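PDB 6L85: phosphate transporter, which imports phosphate across the cell membrane, probably driven by the inward movement of sodium ions down their gradient. Local coordinates for residues Met27-Gly32 with Phe324-Ser329; Val31-Ile36 with Arg241-Thr246; Ser247-Phe252 with Thr333-Ser338. One frame throughout, in Å; residues are numbered along the deposited sequence.

Interaction 1: Met27-Gly32 with Phe324-Ser329; sequences MATAVG and FTVDFS. With NA (sodium ion), chain S.
T29, near the C-terminal end of helix 2-32, faces D327 of helix 320-339 with 7.7 Å between their CA atoms, and a sodium ion bridges their side chains. These come from opposite directions and meet through their oxygens. D327 OD2 lies 2.2 Å from the sodium and T29 OG1 lies 2.6 Å from it, so the 2.7 Å between this OG1 and OD2 reflects two oxygens bound to one ion, not a hydrogen bond. The hydroxyl of T29 instead gives a weak hydrogen bond to the other carboxylate oxygen, D327 OD1, at 3.1 Å. T29 chi1 (50°) puts OG1 between the backbone N and the carbonyl carbon and sets CG2 beside the N, where it passes 3.5 Å from D327 OD1 and reaches V326 CG1 at 4.4 Å. Helix 2-32 is kinked here: the N atoms of T29 and A30 have no bond to the preceding turn. Q243, through O and OE1, and S247 OG complete the five protein ligands. Buried beside the ion, D327 is probably ionised and would balance its charge, while the hydroxyl of T29 binds D327 OD1 only weakly and shares the metal with OD2.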
# COMPACT_ATOMS: atom_id res chain seq x y z
N MET B 27 1.67 -16.22 -9.91
CA MET B 27 0.24 -16.37 -10.16
C MET B 27 -0.19 -17.77 -10.62
O MET B 27 -1.40 -18.02 -10.66
CB MET B 27 -0.24 -15.33 -11.19
CG MET B 27 -0.20 -13.89 -10.67
SD MET B 27 -1.28 -13.61 -9.22
CE MET B 27 -0.85 -11.93 -8.80
N ALA B 28 0.73 -18.68 -10.97
CA ALA B 28 0.30 -19.98 -11.49
C ALA B 28 -0.45 -20.79 -10.44
O ALA B 28 -1.37 -21.53 -10.78
CB ALA B 28 1.50 -20.77 -12.01
N THR B 29 -0.09 -20.67 -9.16
CA THR B 29 -0.85 -21.37 -8.12
C THR B 29 -2.32 -20.92 -8.13
O THR B 29 -3.23 -21.76 -8.15
CB THR B 29 -0.22 -21.13 -6.74
OG1 THR B 29 -0.00 -19.72 -6.56
CG2 THR B 29 1.13 -21.86 -6.62
N ALA B 30 -2.55 -19.60 -8.12
CA ALA B 30 -3.91 -19.06 -8.06
C ALA B 30 -4.67 -19.34 -9.35
O ALA B 30 -5.87 -19.63 -9.31
CB ALA B 30 -3.88 -17.55 -7.78
N VAL B 31 -4.00 -19.25 -10.50
CA VAL B 31 -4.66 -19.50 -11.77
C VAL B 31 -4.98 -20.99 -11.93
O VAL B 31 -6.04 -21.35 -12.45
CB VAL B 31 -3.79 -18.99 -12.93
CG1 VAL B 31 -4.32 -19.56 -14.24
CG2 VAL B 31 -3.79 -17.47 -12.98
N GLY B 32 -4.07 -21.87 -11.49
CA GLY B 32 -4.27 -23.29 -11.66
C GLY B 32 -5.35 -23.87 -10.78
O GLY B 32 -6.01 -24.84 -11.15
N PHE B 324 -1.10 -22.13 -1.30
CA PHE B 324 -0.90 -21.17 -0.22
C PHE B 324 0.49 -21.31 0.40
O PHE B 324 1.21 -20.31 0.57
CB PHE B 324 -1.99 -21.39 0.83
CG PHE B 324 -1.95 -20.42 1.99
CD1 PHE B 324 -2.65 -19.22 1.94
CD2 PHE B 324 -1.26 -20.74 3.16
CE1 PHE B 324 -2.64 -18.33 3.01
CE2 PHE B 324 -1.25 -19.86 4.24
CZ PHE B 324 -1.94 -18.65 4.16
N THR B 325 0.87 -22.54 0.78
CA THR B 325 2.16 -22.79 1.43
C THR B 325 3.34 -22.50 0.49
O THR B 325 4.35 -21.93 0.91
CB THR B 325 2.19 -24.24 1.94
OG1 THR B 325 1.22 -24.40 2.98
CG2 THR B 325 3.57 -24.63 2.50
N VAL B 326 3.22 -22.90 -0.77
CA VAL B 326 4.29 -22.70 -1.75
C VAL B 326 4.54 -21.21 -1.95
O VAL B 326 5.69 -20.75 -1.97
CB VAL B 326 3.91 -23.38 -3.08
CG1 VAL B 326 4.74 -22.82 -4.26
CG2 VAL B 326 4.05 -24.89 -2.96
N ASP B 327 3.46 -20.45 -2.11
CA ASP B 327 3.60 -19.01 -2.28
C ASP B 327 4.20 -18.35 -1.05
O ASP B 327 5.12 -17.53 -1.17
CB ASP B 327 2.24 -18.38 -2.57
CG ASP B 327 1.69 -18.75 -3.92
OD1 ASP B 327 2.48 -19.17 -4.80
OD2 ASP B 327 0.47 -18.60 -4.11
N PHE B 328 3.65 -18.65 0.13
CA PHE B 328 4.19 -18.04 1.34
C PHE B 328 5.69 -18.29 1.45
O PHE B 328 6.47 -17.36 1.70
CB PHE B 328 3.47 -18.56 2.58
CG PHE B 328 3.90 -17.85 3.85
CD1 PHE B 328 5.05 -18.22 4.52
CD2 PHE B 328 3.18 -16.76 4.32
CE1 PHE B 328 5.46 -17.55 5.67
CE2 PHE B 328 3.56 -16.09 5.46
CZ PHE B 328 4.71 -16.48 6.14
N SER B 329 6.11 -19.55 1.27
CA SER B 329 7.52 -19.89 1.45
C SER B 329 8.39 -19.24 0.39
O SER B 329 9.50 -18.79 0.68
CB SER B 329 7.71 -21.41 1.42
OG SER B 329 6.81 -22.02 2.33
NA NA S . -1.57 -18.37 -4.94

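Interaction 2: Val31-Ile36 with Arg241-Thr246; sequences VGARAI and RAQILT. With NA (sodium ion), chain S.
Q243 of helix 231-258 holds the sodium twice, through backbone O and side-chain OE1 (2.4 Å each), while its amide NE2 rests 3.6 Å from the methyl CB of A33, across the contact. A33 belongs to the Schellman motif that ends helix 2-32: R34 turns to positive phi (55°), R34 N bonds back to V31 O, and the chain then swings round to lay A35 and I36 over I244. Here the packing is apolar. A35 CB sits 3.9 Å from I244 CG1, and I36 CG2 meets I244 CD1 at 3.6 Å, the two isoleucine side chains crossing obliquely. I36 chi1 (54°) stands CG1 between N and the carbonyl carbon, and so presents the CG2 branch to I244. The same CD1 also lies above one face of the R241 guanidinium, displaced from its middle. With an alanine at I244, A35 CB and I36 CG2 would probably lose the methylene and methyl they rest on, opening a gap under the turn. R34 NH2 forms a salt bridge with E313. The rotation of the Q243 amide is set from both ends: OE1 points to the sodium, and NE2 hydrogen-bonds to N320 OD1.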
# COMPACT_ATOMS: atom_id res chain seq x y z
N VAL B 31 -4.00 -19.25 -10.50
CA VAL B 31 -4.66 -19.50 -11.77
C VAL B 31 -4.98 -20.99 -11.93
O VAL B 31 -6.04 -21.35 -12.45
CB VAL B 31 -3.79 -18.99 -12.93
CG1 VAL B 31 -4.32 -19.56 -14.24
CG2 VAL B 31 -3.79 -17.47 -12.98
N GLY B 32 -4.07 -21.87 -11.49
CA GLY B 32 -4.27 -23.29 -11.66
C GLY B 32 -5.35 -23.87 -10.78
O GLY B 32 -6.01 -24.84 -11.15
N ALA B 33 -5.53 -23.30 -9.58
CA ALA B 33 -6.66 -23.66 -8.74
C ALA B 33 -7.96 -22.97 -9.18
O ALA B 33 -8.98 -23.11 -8.51
CB ALA B 33 -6.35 -23.30 -7.28
N ARG B 34 -7.91 -22.22 -10.28
CA ARG B 34 -9.00 -21.37 -10.79
C ARG B 34 -9.51 -20.38 -9.75
O ARG B 34 -10.65 -19.91 -9.85
CB ARG B 34 -10.17 -22.21 -11.35
CG ARG B 34 -9.76 -23.48 -12.10
CD ARG B 34 -9.40 -23.22 -13.57
NE ARG B 34 -8.45 -24.20 -14.09
CZ ARG B 34 -7.42 -23.92 -14.90
NH1 ARG B 34 -7.17 -22.67 -15.29
NH2 ARG B 34 -6.62 -24.90 -15.31
N ALA B 35 -8.70 -20.00 -8.76
CA ALA B 35 -9.13 -18.96 -7.84
C ALA B 35 -9.30 -17.61 -8.54
O ALA B 35 -10.03 -16.75 -8.05
CB ALA B 35 -8.15 -18.83 -6.67
N ILE B 36 -8.62 -17.42 -9.68
CA ILE B 36 -8.72 -16.19 -10.46
C ILE B 36 -8.44 -16.55 -11.92
O ILE B 36 -7.86 -17.60 -12.22
CB ILE B 36 -7.75 -15.06 -9.99
CG1 ILE B 36 -6.29 -15.54 -9.93
CG2 ILE B 36 -8.15 -14.48 -8.64
CD1 ILE B 36 -5.35 -14.42 -9.59
N ARG B 241 -9.36 -18.93 -1.46
CA ARG B 241 -9.41 -17.47 -1.52
C ARG B 241 -8.14 -16.84 -0.97
O ARG B 241 -7.64 -15.86 -1.54
CB ARG B 241 -10.66 -16.97 -0.81
CG ARG B 241 -11.97 -17.40 -1.52
CD ARG B 241 -12.25 -16.55 -2.77
NE ARG B 241 -12.02 -15.13 -2.52
CZ ARG B 241 -12.10 -14.18 -3.46
NH1 ARG B 241 -12.39 -14.50 -4.71
NH2 ARG B 241 -11.87 -12.90 -3.14
N ALA B 242 -7.57 -17.39 0.11
CA ALA B 242 -6.40 -16.79 0.75
C ALA B 242 -5.13 -16.92 -0.10
O ALA B 242 -4.19 -16.11 0.04
CB ALA B 242 -6.18 -17.44 2.12
N GLN B 243 -5.07 -17.93 -0.98
CA GLN B 243 -3.90 -18.07 -1.82
C GLN B 243 -3.86 -17.02 -2.93
O GLN B 243 -2.82 -16.83 -3.55
CB GLN B 243 -3.81 -19.51 -2.37
CG GLN B 243 -4.68 -19.84 -3.56
CD GLN B 243 -3.95 -20.76 -4.53
OE1 GLN B 243 -3.00 -20.34 -5.19
NE2 GLN B 243 -4.37 -22.02 -4.60
N ILE B 244 -4.92 -16.24 -3.10
CA ILE B 244 -4.81 -15.04 -3.91
C ILE B 244 -3.92 -14.02 -3.21
O ILE B 244 -3.05 -13.39 -3.83
CB ILE B 244 -6.22 -14.47 -4.21
CG1 ILE B 244 -7.06 -15.53 -4.91
CG2 ILE B 244 -6.14 -13.18 -5.06
CD1 ILE B 244 -8.52 -15.15 -5.08
N LEU B 245 -4.14 -13.82 -1.91
CA LEU B 245 -3.32 -12.91 -1.14
C LEU B 245 -1.87 -13.36 -1.19
O LEU B 245 -0.94 -12.56 -1.38
CB LEU B 245 -3.81 -12.85 0.31
CG LEU B 245 -5.21 -12.25 0.54
CD1 LEU B 245 -5.50 -12.16 2.04
CD2 LEU B 245 -5.32 -10.88 -0.11
N THR B 246 -1.66 -14.66 -1.00
CA THR B 246 -0.30 -15.17 -0.97
C THR B 246 0.36 -15.08 -2.36
O THR B 246 1.57 -14.87 -2.47
CB THR B 246 -0.36 -16.59 -0.36
OG1 THR B 246 0.88 -16.89 0.26
CG2 THR B 246 -0.73 -17.64 -1.39
NA NA S . -1.57 -18.37 -4.94

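Interaction 3: Ser247-Phe252 with Thr333-Ser338; sequences SCYVSF and TVLLAS. With NA (sodium ion), chain S.
Within the transporter's helical bundle, segments 247-252 of helix 231-258 and 333-338 of helix 320-339 meet through L335, whose two methyls each touch an aromatic ring of the facing helix. L335 CD1 lies 3.7 Å from Y249 CE1, and L335 CD2 lies 4.1 Å from F252 CE1. Both methyls come at ring edges, near the ring planes. Y249 and F252 are three residues apart, and each has CG anti to its own backbone N (chi1 -175° and 180°), which brings both ring edges to the L335 methyls. The leucine's own chi1, -104°, is off the staggered positions, perhaps because its branches are held between the two rings. The nearest CA atoms, those of F252 and L335, are 8.7 Å apart, so the backbones stay well separated and large side chains bridge them. This segment of helix 231-258 starts at the sodium site, where S247 OG binds the ion at 2.4 Å. The same hydroxyl hydrogen-bonds to S26 O. M186 of helix 167-194 touches both Y249 and L335. On the other helix, S338 OG donates to V334 O, 3.0 Å away and above the carbonyl plane, and it also hydrogen-bonds to N257 ND2, on a residue of another sodium site.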
# COMPACT_ATOMS: atom_id res chain seq x y z
N SER B 247 -0.44 -15.11 -3.44
CA SER B 247 0.12 -14.84 -4.76
C SER B 247 0.57 -13.38 -4.89
O SER B 247 1.60 -13.09 -5.52
CB SER B 247 -0.90 -15.17 -5.84
OG SER B 247 -0.77 -16.52 -6.26
N CYS B 248 -0.21 -12.46 -4.30
CA CYS B 248 0.22 -11.06 -4.27
C CYS B 248 1.54 -10.91 -3.54
O CYS B 248 2.41 -10.12 -3.93
CB CYS B 248 -0.83 -10.18 -3.56
SG CYS B 248 -2.43 -10.06 -4.35
N TYR B 249 1.66 -11.60 -2.41
CA TYR B 249 2.89 -11.59 -1.62
C TYR B 249 4.08 -12.03 -2.49
O TYR B 249 5.14 -11.38 -2.50
CB TYR B 249 2.68 -12.50 -0.40
CG TYR B 249 3.80 -12.55 0.63
CD1 TYR B 249 4.66 -11.48 0.84
CD2 TYR B 249 3.97 -13.69 1.40
CE1 TYR B 249 5.66 -11.55 1.80
CE2 TYR B 249 4.97 -13.78 2.35
CZ TYR B 249 5.82 -12.70 2.55
OH TYR B 249 6.82 -12.79 3.50
N VAL B 250 3.89 -13.08 -3.30
CA VAL B 250 4.99 -13.50 -4.17
C VAL B 250 5.30 -12.43 -5.21
O VAL B 250 6.47 -12.14 -5.47
CB VAL B 250 4.72 -14.87 -4.84
CG1 VAL B 250 5.94 -15.29 -5.66
CG2 VAL B 250 4.44 -15.93 -3.82
N SER B 251 4.27 -11.84 -5.82
CA SER B 251 4.44 -10.79 -6.83
C SER B 251 5.27 -9.62 -6.31
O SER B 251 6.15 -9.10 -7.00
CB SER B 251 3.08 -10.27 -7.27
OG SER B 251 2.63 -10.94 -8.41
N PHE B 252 4.92 -9.15 -5.11
CA PHE B 252 5.64 -8.08 -4.45
C PHE B 252 7.11 -8.46 -4.27
O PHE B 252 8.01 -7.67 -4.61
CB PHE B 252 4.98 -7.81 -3.09
CG PHE B 252 5.64 -6.72 -2.28
CD1 PHE B 252 6.74 -6.99 -1.48
CD2 PHE B 252 5.13 -5.42 -2.31
CE1 PHE B 252 7.34 -5.98 -0.72
CE2 PHE B 252 5.73 -4.40 -1.55
CZ PHE B 252 6.83 -4.69 -0.76
N THR B 333 11.27 -16.47 1.35
CA THR B 333 12.65 -16.68 0.94
C THR B 333 13.17 -15.50 0.12
O THR B 333 14.27 -14.99 0.35
CB THR B 333 12.76 -17.98 0.13
OG1 THR B 333 12.23 -19.06 0.91
CG2 THR B 333 14.22 -18.29 -0.23
N VAL B 334 12.35 -15.05 -0.84
CA VAL B 334 12.81 -14.05 -1.81
C VAL B 334 12.96 -12.69 -1.14
O VAL B 334 13.92 -11.97 -1.40
CB VAL B 334 11.84 -14.02 -3.01
CG1 VAL B 334 12.06 -12.76 -3.88
CG2 VAL B 334 11.99 -15.31 -3.85
N LEU B 335 12.03 -12.34 -0.23
CA LEU B 335 12.11 -11.08 0.50
C LEU B 335 13.32 -11.06 1.41
O LEU B 335 14.00 -10.03 1.54
CB LEU B 335 10.84 -10.85 1.32
CG LEU B 335 9.79 -9.85 0.84
CD1 LEU B 335 8.77 -9.56 1.94
CD2 LEU B 335 10.40 -8.55 0.31
N LEU B 336 13.60 -12.17 2.10
CA LEU B 336 14.77 -12.16 2.98
C LEU B 336 16.05 -12.04 2.16
O LEU B 336 16.95 -11.26 2.50
CB LEU B 336 14.77 -13.39 3.88
CG LEU B 336 13.60 -13.42 4.89
CD1 LEU B 336 13.36 -14.84 5.45
CD2 LEU B 336 13.79 -12.41 6.03
N ALA B 337 16.13 -12.77 1.04
CA ALA B 337 17.25 -12.58 0.12
C ALA B 337 17.39 -11.11 -0.29
O ALA B 337 18.50 -10.57 -0.32
CB ALA B 337 17.07 -13.45 -1.12
N SER B 338 16.27 -10.46 -0.63
CA SER B 338 16.30 -9.06 -1.04
C SER B 338 16.84 -8.17 0.08
O SER B 338 17.61 -7.25 -0.17
CB SER B 338 14.90 -8.59 -1.44
OG SER B 338 14.45 -9.23 -2.62
NA NA S . -1.57 -18.37 -4.94

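Overall arrangement
One sodium ion draws ligands from all three contacts: T29 and D327 in interaction 1, Q243 in interaction 2 and S247 in interaction 3. Interactions 1 and 3 are buried and share helix 320-339, yet differ in kind: in the first, charged and hydroxyl oxygens meet round the metal, whereas in the third aliphatic methyls meet aromatic edges, with the ion beyond the touching residues. Interaction 2 lies nearer the surface, where the end of helix 2-32 and the turn after it cover helix 231-258 with aliphatic side chains. Interactions 1 and 2 use helix 2-32, with centres 7 Å apart; interactions 2 and 3 follow each other along helix 231-258.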